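Local coordinates for Mll7089 protein (Mesorhizobium loti, PDB 2OZ8), which is of unknown function but belongs to the mandelate racemase family, probably binds magnesium and may act as a hydro-lyase, at residues R129-K134 and Y337-D342. Sequence-based numbering, arbitrary orientation.
Sequences RRNRVK and YAYAPD
R132-K134 and Y337-Y339 pair as antiparallel strands, their axes 152° apart in direction. V133 and A338 form the hydrogen-bonded pair. V133 N donates to A338 O at 2.9 Å, and A338 N donates back to V133 O. R132 with Y339 and K134 with Y337 are the flanking non-hydrogen-bonded pairs. Next to the strands, just before R132 and just after Y339, A340 N donates to N131 O at 2.9 Å.

R132 stands between two tyrosines. Its CG sits between the backbone N and the carbonyl carbon (chi1 82°), and the chain then runs straight out to NE. This lays the guanidinium flat over one face of the Y337 ring, with the planes only 5° apart. R132 CZ lies 3.8 Å from the ring centroid, a cation-pi stack. Y339 lies alongside the same arginine: R132 NH1 donates to Y339 OH at 3.2 Å, in the guanidinium plane, while R132 CB makes an off-centre CH-pi contact with the Y339 ring. K134 runs beside Y337, its CG 3.6 Å from Y337 CE1; its NZ forms a salt bridge with E314.

On the opposite face from R132 and Y339 the contact is apolar. V133 CG1 meets A338 CB at 3.9 Å, and helix 304-309 packs on both residues.

An alanine in place of Y337 would take away the ring under the guanidinium, leaving it with only the Y339 contacts from this strand and probably freer to swing. The contact pairs strand 337-339 with the first residues of strand 132-138, a barrel strand that also runs parallel to 163-167 and 313-318. One stack and one in-plane bond together restrict how the R132 guanidinium can turn, and the tyrosine pi face and hydroxyl oxygen would both favour its positive charge.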
ATOM      1  N   ARG A 129     -15.369 -35.182 -12.739  1.00 43.62           N
ATOM      2  CA  ARG A 129     -15.842 -36.270 -11.883  1.00 44.52           C
ATOM      3  C   ARG A 129     -17.361 -36.281 -11.962  1.00 44.31           C
ATOM      4  O   ARG A 129     -18.006 -37.168 -11.433  1.00 44.55           O
ATOM      5  CB  ARG A 129     -15.459 -36.051 -10.429  1.00 44.84           C
ATOM      6  CG  ARG A 129     -13.997 -35.774 -10.167  1.00 49.16           C
ATOM      7  CD  ARG A 129     -13.607 -36.298  -8.766  1.00 55.72           C
ATOM      8  NE  ARG A 129     -12.593 -35.435  -8.186  1.00 59.83           N
ATOM      9  CZ  ARG A 129     -11.672 -35.850  -7.334  1.00 63.74           C
ATOM     10  NH1 ARG A 129     -11.656 -37.119  -6.944  1.00 67.03           N
ATOM     11  NH2 ARG A 129     -10.752 -35.004  -6.892  1.00 64.54           N
ATOM     12  N   ARG A 130     -17.939 -35.273 -12.591  1.00 43.68           N
ATOM     13  CA  ARG A 130     -19.364 -35.262 -12.755  1.00 43.97           C
ATOM     14  C   ARG A 130     -19.731 -34.994 -14.194  1.00 41.45           C
ATOM     15  O   ARG A 130     -18.880 -34.714 -15.023  1.00 40.30           O
ATOM     16  CB  ARG A 130     -20.053 -34.319 -11.749  1.00 43.70           C
ATOM     17  CG  ARG A 130     -19.636 -32.806 -11.766  1.00 49.08           C
ATOM     18  CD  ARG A 130     -19.961 -32.116 -10.377  1.00 50.24           C
ATOM     19  NE  ARG A 130     -19.244 -32.836  -9.301  1.00 64.15           N
ATOM     20  CZ  ARG A 130     -19.738 -33.122  -8.091  1.00 67.70           C
ATOM     21  NH1 ARG A 130     -20.965 -32.735  -7.755  1.00 67.00           N
ATOM     22  NH2 ARG A 130     -18.991 -33.805  -7.220  1.00 68.90           N
ATOM     23  N   ASN A 131     -21.003 -35.123 -14.501  1.00 40.36           N
ATOM     24  CA  ASN A 131     -21.417 -34.967 -15.857  1.00 40.65           C
ATOM     25  C   ASN A 131     -22.517 -33.933 -16.017  1.00 39.53           C
ATOM     26  O   ASN A 131     -23.086 -33.799 -17.092  1.00 39.01           O
ATOM     27  CB  ASN A 131     -21.727 -36.338 -16.501  1.00 41.40           C
ATOM     28  CG  ASN A 131     -23.162 -36.767 -16.337  1.00 45.68           C
ATOM     29  OD1 ASN A 131     -23.772 -36.590 -15.272  1.00 50.35           O
ATOM     30  ND2 ASN A 131     -23.736 -37.335 -17.419  1.00 49.21           N
ATOM     31  N   ARG A 132     -22.812 -33.193 -14.950  1.00 38.22           N
ATOM     32  CA  ARG A 132     -23.827 -32.183 -15.085  1.00 37.92           C
ATOM     33  C   ARG A 132     -23.599 -30.932 -14.271  1.00 37.99           C
ATOM     34  O   ARG A 132     -22.882 -30.940 -13.262  1.00 39.33           O
ATOM     35  CB  ARG A 132     -25.205 -32.752 -14.796  1.00 38.22           C
ATOM     36  CG  ARG A 132     -25.529 -32.822 -13.372  1.00 38.99           C
ATOM     37  CD  ARG A 132     -26.832 -33.459 -13.148  1.00 40.47           C
ATOM     38  NE  ARG A 132     -27.079 -33.501 -11.721  1.00 45.90           N
ATOM     39  CZ  ARG A 132     -28.248 -33.850 -11.192  1.00 47.82           C
ATOM     40  NH1 ARG A 132     -29.250 -34.201 -12.009  1.00 48.64           N
ATOM     41  NH2 ARG A 132     -28.399 -33.848  -9.872  1.00 40.58           N
ATOM     42  N   VAL A 133     -24.238 -29.860 -14.729  1.00 37.31           N
ATOM     43  CA  VAL A 133     -24.196 -28.558 -14.101  1.00 35.51           C
ATOM     44  C   VAL A 133     -25.560 -27.883 -14.179  1.00 35.81           C
ATOM     45  O   VAL A 133     -26.281 -28.055 -15.136  1.00 37.24           O
ATOM     46  CB  VAL A 133     -23.111 -27.697 -14.780  1.00 35.38           C
ATOM     47  CG1 VAL A 133     -23.456 -27.357 -16.203  1.00 29.69           C
ATOM     48  CG2 VAL A 133     -22.813 -26.482 -13.928  1.00 35.21           C
ATOM     49  N   LYS A 134     -25.925 -27.129 -13.169  1.00 36.09           N
ATOM     50  CA  LYS A 134     -27.122 -26.272 -13.234  1.00 36.32           C
ATOM     51  C   LYS A 134     -27.065 -25.251 -14.341  1.00 36.40           C
ATOM     52  O   LYS A 134     -26.023 -24.595 -14.588  1.00 36.28           O
ATOM     53  CB  LYS A 134     -27.267 -25.509 -11.932  1.00 35.96           C
ATOM     54  CG  LYS A 134     -27.407 -26.435 -10.739  1.00 38.60           C
ATOM     55  CD  LYS A 134     -27.780 -25.660  -9.491  1.00 39.03           C
ATOM     56  CE  LYS A 134     -26.658 -25.687  -8.542  1.00 42.83           C
ATOM     57  NZ  LYS A 134     -27.154 -25.164  -7.244  1.00 49.40           N
ATOM     58  N   TYR A 337     -30.816 -28.659 -15.477  1.00 41.74           N
ATOM     59  CA  TYR A 337     -29.435 -29.141 -15.492  1.00 41.30           C
ATOM     60  C   TYR A 337     -28.931 -29.357 -16.906  1.00 40.98           C
ATOM     61  O   TYR A 337     -29.643 -29.930 -17.745  1.00 41.55           O
ATOM     62  CB  TYR A 337     -29.290 -30.444 -14.741  1.00 41.69           C
ATOM     63  CG  TYR A 337     -29.284 -30.325 -13.238  1.00 42.35           C
ATOM     64  CD1 TYR A 337     -28.107 -30.048 -12.558  1.00 40.85           C
ATOM     65  CD2 TYR A 337     -30.447 -30.565 -12.490  1.00 42.70           C
ATOM     66  CE1 TYR A 337     -28.079 -29.961 -11.195  1.00 42.46           C
ATOM     67  CE2 TYR A 337     -30.436 -30.484 -11.110  1.00 41.88           C
ATOM     68  CZ  TYR A 337     -29.246 -30.190 -10.478  1.00 44.27           C
ATOM     69  OH  TYR A 337     -29.199 -30.117  -9.113  1.00 47.25           O
ATOM     70  N   ALA A 338     -27.705 -28.907 -17.168  1.00 39.62           N
ATOM     71  CA  ALA A 338     -27.062 -29.147 -18.437  1.00 38.40           C
ATOM     72  C   ALA A 338     -26.190 -30.373 -18.275  1.00 38.37           C
ATOM     73  O   ALA A 338     -25.517 -30.554 -17.238  1.00 38.05           O
ATOM     74  CB  ALA A 338     -26.245 -27.926 -18.916  1.00 38.10           C
ATOM     75  N   TYR A 339     -26.217 -31.224 -19.293  1.00 37.89           N
ATOM     76  CA  TYR A 339     -25.515 -32.482 -19.234  1.00 38.45           C
ATOM     77  C   TYR A 339     -24.431 -32.550 -20.259  1.00 38.91           C
ATOM     78  O   TYR A 339     -24.682 -32.378 -21.463  1.00 39.39           O
ATOM     79  CB  TYR A 339     -26.491 -33.608 -19.480  1.00 38.49           C
ATOM     80  CG  TYR A 339     -27.419 -33.850 -18.310  1.00 38.28           C
ATOM     81  CD1 TYR A 339     -27.069 -34.752 -17.303  1.00 36.68           C
ATOM     82  CD2 TYR A 339     -28.630 -33.168 -18.197  1.00 36.97           C
ATOM     83  CE1 TYR A 339     -27.888 -34.961 -16.217  1.00 35.13           C
ATOM     84  CE2 TYR A 339     -29.455 -33.391 -17.129  1.00 36.12           C
ATOM     85  CZ  TYR A 339     -29.099 -34.306 -16.160  1.00 36.20           C
ATOM     86  OH  TYR A 339     -29.922 -34.532 -15.086  1.00 39.04           O
ATOM     87  N   ALA A 340     -23.219 -32.798 -19.798  1.00 38.96           N
ATOM     88  CA  ALA A 340     -22.128 -33.062 -20.713  1.00 40.07           C
ATOM     89  C   ALA A 340     -22.279 -34.502 -21.191  1.00 41.17           C
ATOM     90  O   ALA A 340     -22.249 -35.435 -20.370  1.00 42.21           O
ATOM     91  CB  ALA A 340     -20.807 -32.864 -20.032  1.00 40.04           C
ATOM     92  N   PRO A 341     -22.448 -34.697 -22.513  1.00 41.96           N
ATOM     93  CA  PRO A 341     -22.757 -36.000 -23.111  1.00 42.99           C
ATOM     94  C   PRO A 341     -21.616 -36.994 -23.066  1.00 45.24           C
ATOM     95  O   PRO A 341     -20.447 -36.603 -22.930  1.00 45.89           O
ATOM     96  CB  PRO A 341     -23.058 -35.661 -24.571  1.00 42.36           C
ATOM     97  CG  PRO A 341     -22.424 -34.373 -24.818  1.00 42.32           C
ATOM     98  CD  PRO A 341     -22.314 -33.636 -23.530  1.00 41.84           C
ATOM     99  N   ASP A 342     -21.955 -38.274 -23.225  1.00 47.42           N
ATOM    100  CA  ASP A 342     -20.977 -39.366 -23.202  1.00 48.99           C
ATOM    101  C   ASP A 342     -20.459 -39.742 -24.592  1.00 48.75           C
ATOM    102  O   ASP A 342     -19.972 -40.838 -24.793  1.00 50.78           O
ATOM    103  CB  ASP A 342     -21.544 -40.589 -22.466  1.00 50.37           C
ATOM    104  CG  ASP A 342     -20.504 -41.700 -22.267  1.00 55.73           C
ATOM    105  OD1 ASP A 342     -19.328 -41.377 -21.994  1.00 61.22           O
ATOM    106  OD2 ASP A 342     -20.861 -42.900 -22.403  1.00 62.01           O
TER